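Local coordinates for phosphoribulokinase 1 (Rhodobacter sphaeroides, PDB 1A7J), which catalyses the ATP-dependent phosphorylation of D-ribulose 5-phosphate to D-ribulose 1,5-bisphosphate in the Calvin cycle, at residues Ser200-Val212 / Pro224-Arg236. Residues are numbered along the deposited sequence; the frame is centred on the assembly and turned at random.
Sequences SQTDINFQRVPVV and PTADESVVVIRFR
Arg236 clasps Asp203 where strand 204-210 begins and its antiparallel neighbour 229-235 ends. In this P-loop kinase fold, 204-210 is the last of the parallel strands and 229-235 opens the antiparallel part of the sheet. Followed outward, Arg236 CB lies 3.3 Å from Asp203 O, the carbonyl that also accepts Arg236 N; CG and CD pass Thr202 O, and bends at chi2 (-142°) and chi3 (-58°) bring the guanidinium alongside this oxygen, which lies above one face, toward the rim. NE meets water 1 at the guanidinium edge and makes a weak hydrogen bond to Asp203 OD1, NH1 comes near Gln201 O, and NH2 closes the salt bridge, 2.6 Å from Asp203 OD1, meeting it from above the carboxylate plane. The two planes stand nearly perpendicular (85°); OD2 turns instead to Lys151 N of the adjoining strand.

Paired backbone bonds join Asn205 with Arg234, Gln207 with Val232 and Val209 with Val230. Ile204, Phe206, Val231 and Ile233 make most of one face apolar, suiting it to burial; Phe206 and Ile233 pack on helix 268-284, and Ile233 CG2 lies over the Phe206 ring, 3.7 Å from its centroid, a CH-pi contact. Serine suits position 229 because its hydroxyl both accepts and donates: Arg208 NE donates to Ser229 OG (3.2 Å), whose proton goes to Ala226 O. Val231 CG2 lies over one face of the Arg208 guanidinium, toward its rim. These two hydrogen bonds probably hold Arg208 near Thr20 of the predicted ATP site, while the buried apolar face excludes water between them and the salt bridge.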
# COMPACT_ATOMS: atom_id res chain seq x y z
N SER A 200 -3.28 -4.60 11.45
CA SER A 200 -3.99 -5.62 12.20
C SER A 200 -5.29 -5.97 11.51
O SER A 200 -6.05 -6.79 12.01
CB SER A 200 -4.29 -5.14 13.61
OG SER A 200 -3.20 -4.43 14.15
N GLN A 201 -5.60 -5.26 10.42
CA GLN A 201 -6.77 -5.55 9.61
C GLN A 201 -6.45 -6.50 8.46
O GLN A 201 -7.34 -7.10 7.87
CB GLN A 201 -7.35 -4.25 9.06
CG GLN A 201 -7.79 -3.26 10.12
CD GLN A 201 -8.69 -3.89 11.15
OE1 GLN A 201 -9.58 -4.68 10.83
NE2 GLN A 201 -8.44 -3.58 12.41
N THR A 202 -5.18 -6.59 8.10
CA THR A 202 -4.77 -7.29 6.89
C THR A 202 -4.76 -8.81 7.10
O THR A 202 -4.73 -9.27 8.22
CB THR A 202 -3.37 -6.80 6.47
OG1 THR A 202 -2.54 -6.66 7.63
CG2 THR A 202 -3.44 -5.44 5.81
N ASP A 203 -4.81 -9.58 6.01
CA ASP A 203 -4.75 -11.02 6.08
C ASP A 203 -3.31 -11.51 6.05
O ASP A 203 -2.99 -12.54 6.62
CB ASP A 203 -5.49 -11.64 4.91
CG ASP A 203 -7.00 -11.47 5.00
OD1 ASP A 203 -7.66 -12.18 5.78
OD2 ASP A 203 -7.53 -10.65 4.24
N ILE A 204 -2.48 -10.88 5.24
CA ILE A 204 -1.07 -11.30 5.15
C ILE A 204 -0.21 -10.06 5.16
O ILE A 204 -0.46 -9.15 4.39
CB ILE A 204 -0.80 -12.05 3.85
CG1 ILE A 204 -1.71 -13.27 3.76
CG2 ILE A 204 0.64 -12.51 3.81
CD1 ILE A 204 -1.32 -14.25 2.69
N ASN A 205 0.77 -9.98 6.06
CA ASN A 205 1.71 -8.88 6.01
C ASN A 205 3.02 -9.34 5.43
O ASN A 205 3.50 -10.40 5.77
CB ASN A 205 1.98 -8.33 7.40
CG ASN A 205 0.80 -7.62 8.00
OD1 ASN A 205 0.04 -6.96 7.30
ND2 ASN A 205 0.71 -7.65 9.31
N PHE A 206 3.60 -8.53 4.56
CA PHE A 206 4.98 -8.66 4.14
C PHE A 206 5.77 -7.50 4.75
O PHE A 206 5.51 -6.36 4.42
CB PHE A 206 5.01 -8.57 2.62
CG PHE A 206 4.34 -9.75 1.92
CD1 PHE A 206 2.96 -9.83 1.82
CD2 PHE A 206 5.10 -10.75 1.33
CE1 PHE A 206 2.37 -10.87 1.15
CE2 PHE A 206 4.51 -11.79 0.66
CZ PHE A 206 3.15 -11.85 0.58
N GLN A 207 6.70 -7.75 5.68
CA GLN A 207 7.42 -6.64 6.32
C GLN A 207 8.89 -6.59 5.93
O GLN A 207 9.61 -7.54 6.15
CB GLN A 207 7.32 -6.72 7.85
CG GLN A 207 7.75 -5.42 8.53
CD GLN A 207 7.89 -5.54 10.03
OE1 GLN A 207 8.01 -6.64 10.56
NE2 GLN A 207 7.88 -4.41 10.71
N ARG A 208 9.32 -5.49 5.33
CA ARG A 208 10.65 -5.36 4.77
C ARG A 208 11.60 -4.89 5.84
O ARG A 208 11.47 -3.78 6.35
CB ARG A 208 10.61 -4.38 3.60
CG ARG A 208 11.93 -4.25 2.86
CD ARG A 208 11.75 -4.33 1.35
NE ARG A 208 12.66 -5.32 0.74
CZ ARG A 208 12.48 -5.87 -0.46
NH1 ARG A 208 11.60 -5.36 -1.31
NH2 ARG A 208 13.23 -6.89 -0.84
N VAL A 209 12.55 -5.73 6.20
CA VAL A 209 13.44 -5.48 7.33
C VAL A 209 14.89 -5.44 6.85
O VAL A 209 15.41 -6.47 6.43
CB VAL A 209 13.37 -6.63 8.32
CG1 VAL A 209 13.80 -6.17 9.66
CG2 VAL A 209 12.01 -7.20 8.35
N PRO A 210 15.61 -4.31 7.02
CA PRO A 210 16.97 -4.32 6.49
C PRO A 210 17.89 -5.07 7.42
O PRO A 210 17.89 -4.84 8.62
CB PRO A 210 17.35 -2.85 6.45
CG PRO A 210 16.12 -2.17 6.37
CD PRO A 210 15.20 -2.93 7.28
N VAL A 211 18.81 -5.80 6.84
CA VAL A 211 19.78 -6.49 7.63
C VAL A 211 21.10 -5.73 7.45
O VAL A 211 22.19 -6.29 7.56
CB VAL A 211 19.82 -7.96 7.21
CG1 VAL A 211 20.77 -8.18 6.08
CG2 VAL A 211 20.15 -8.80 8.37
N VAL A 212 20.97 -4.43 7.23
CA VAL A 212 22.08 -3.51 7.41
C VAL A 212 21.72 -2.39 8.37
O VAL A 212 20.55 -2.21 8.72
CB VAL A 212 22.52 -2.91 6.11
CG1 VAL A 212 22.90 -3.98 5.16
CG2 VAL A 212 21.41 -2.06 5.54
N PRO A 224 18.87 0.84 1.49
CA PRO A 224 19.06 -0.61 1.55
C PRO A 224 18.35 -1.35 0.42
O PRO A 224 17.13 -1.35 0.35
CB PRO A 224 18.47 -0.98 2.90
CG PRO A 224 18.69 0.24 3.73
CD PRO A 224 18.44 1.38 2.80
N THR A 225 19.13 -1.99 -0.44
CA THR A 225 18.60 -2.72 -1.60
C THR A 225 17.82 -3.95 -1.16
O THR A 225 17.89 -4.33 -0.02
CB THR A 225 19.75 -3.19 -2.54
OG1 THR A 225 20.60 -4.11 -1.85
CG2 THR A 225 20.58 -2.00 -3.00
N ALA A 226 17.14 -4.61 -2.08
CA ALA A 226 16.50 -5.87 -1.73
C ALA A 226 17.48 -6.85 -1.10
O ALA A 226 17.17 -7.51 -0.13
CB ALA A 226 15.85 -6.51 -2.96
N ASP A 227 18.70 -6.89 -1.62
CA ASP A 227 19.64 -7.89 -1.16
C ASP A 227 20.01 -7.67 0.29
O ASP A 227 20.29 -8.63 1.01
CB ASP A 227 20.89 -7.90 -2.03
CG ASP A 227 21.97 -8.77 -1.46
OD1 ASP A 227 21.81 -10.00 -1.49
OD2 ASP A 227 22.94 -8.23 -0.90
N GLU A 228 19.98 -6.42 0.72
CA GLU A 228 20.41 -6.07 2.06
C GLU A 228 19.26 -6.07 3.04
O GLU A 228 19.37 -5.50 4.11
CB GLU A 228 21.10 -4.71 2.05
CG GLU A 228 22.38 -4.70 1.18
CD GLU A 228 22.86 -3.33 0.80
OE1 GLU A 228 22.02 -2.45 0.60
OE2 GLU A 228 24.07 -3.12 0.66
N SER A 229 18.17 -6.77 2.73
CA SER A 229 17.05 -6.86 3.65
C SER A 229 16.43 -8.26 3.65
O SER A 229 16.79 -9.07 2.79
CB SER A 229 15.99 -5.83 3.27
OG SER A 229 15.58 -5.97 1.93
N VAL A 230 15.65 -8.60 4.68
CA VAL A 230 14.74 -9.75 4.64
C VAL A 230 13.30 -9.31 4.76
O VAL A 230 13.02 -8.23 5.27
CB VAL A 230 14.97 -10.82 5.76
CG1 VAL A 230 16.29 -11.51 5.60
CG2 VAL A 230 14.84 -10.17 7.12
N VAL A 231 12.39 -10.18 4.33
CA VAL A 231 10.97 -9.92 4.41
C VAL A 231 10.34 -10.99 5.27
O VAL A 231 10.61 -12.17 5.11
CB VAL A 231 10.31 -9.94 3.02
CG1 VAL A 231 8.86 -9.58 3.13
CG2 VAL A 231 10.99 -8.97 2.09
N VAL A 232 9.63 -10.54 6.29
CA VAL A 232 8.84 -11.41 7.15
C VAL A 232 7.45 -11.49 6.53
O VAL A 232 6.82 -10.46 6.31
CB VAL A 232 8.68 -10.81 8.55
CG1 VAL A 232 8.01 -11.76 9.45
CG2 VAL A 232 10.04 -10.40 9.10
N ILE A 233 6.97 -12.69 6.23
CA ILE A 233 5.62 -12.82 5.71
C ILE A 233 4.79 -13.52 6.75
O ILE A 233 5.02 -14.68 7.03
CB ILE A 233 5.60 -13.63 4.42
CG1 ILE A 233 6.66 -13.11 3.47
CG2 ILE A 233 4.26 -13.48 3.75
CD1 ILE A 233 7.07 -14.12 2.44
N ARG A 234 3.99 -12.76 7.48
CA ARG A 234 3.11 -13.33 8.49
C ARG A 234 1.67 -13.48 8.01
O ARG A 234 1.07 -12.50 7.56
CB ARG A 234 3.14 -12.49 9.74
CG ARG A 234 2.73 -13.29 10.94
CD ARG A 234 2.27 -12.46 12.08
NE ARG A 234 1.13 -11.67 11.70
CZ ARG A 234 0.03 -11.56 12.41
NH1 ARG A 234 -0.05 -12.04 13.65
NH2 ARG A 234 -0.99 -10.91 11.88
N PHE A 235 1.13 -14.69 8.16
CA PHE A 235 -0.28 -14.98 7.88
C PHE A 235 -1.15 -14.84 9.12
O PHE A 235 -1.01 -15.60 10.08
CB PHE A 235 -0.45 -16.39 7.32
CG PHE A 235 0.31 -16.65 6.06
CD1 PHE A 235 1.71 -16.64 6.06
CD2 PHE A 235 -0.35 -16.89 4.86
CE1 PHE A 235 2.42 -16.84 4.88
CE2 PHE A 235 0.37 -17.09 3.68
CZ PHE A 235 1.75 -17.06 3.70
N ARG A 236 -2.14 -13.95 9.05
CA ARG A 236 -3.20 -13.83 10.07
C ARG A 236 -3.66 -15.21 10.52
O ARG A 236 -3.77 -15.48 11.71
CB ARG A 236 -4.42 -13.07 9.49
CG ARG A 236 -5.18 -12.16 10.47
CD ARG A 236 -6.73 -12.15 10.28
NE ARG A 236 -7.23 -11.75 8.94
CZ ARG A 236 -7.98 -10.66 8.70
NH1 ARG A 236 -8.02 -9.66 9.57
NH2 ARG A 236 -8.61 -10.53 7.53
O HOH W 1 -7.16 -14.13 7.29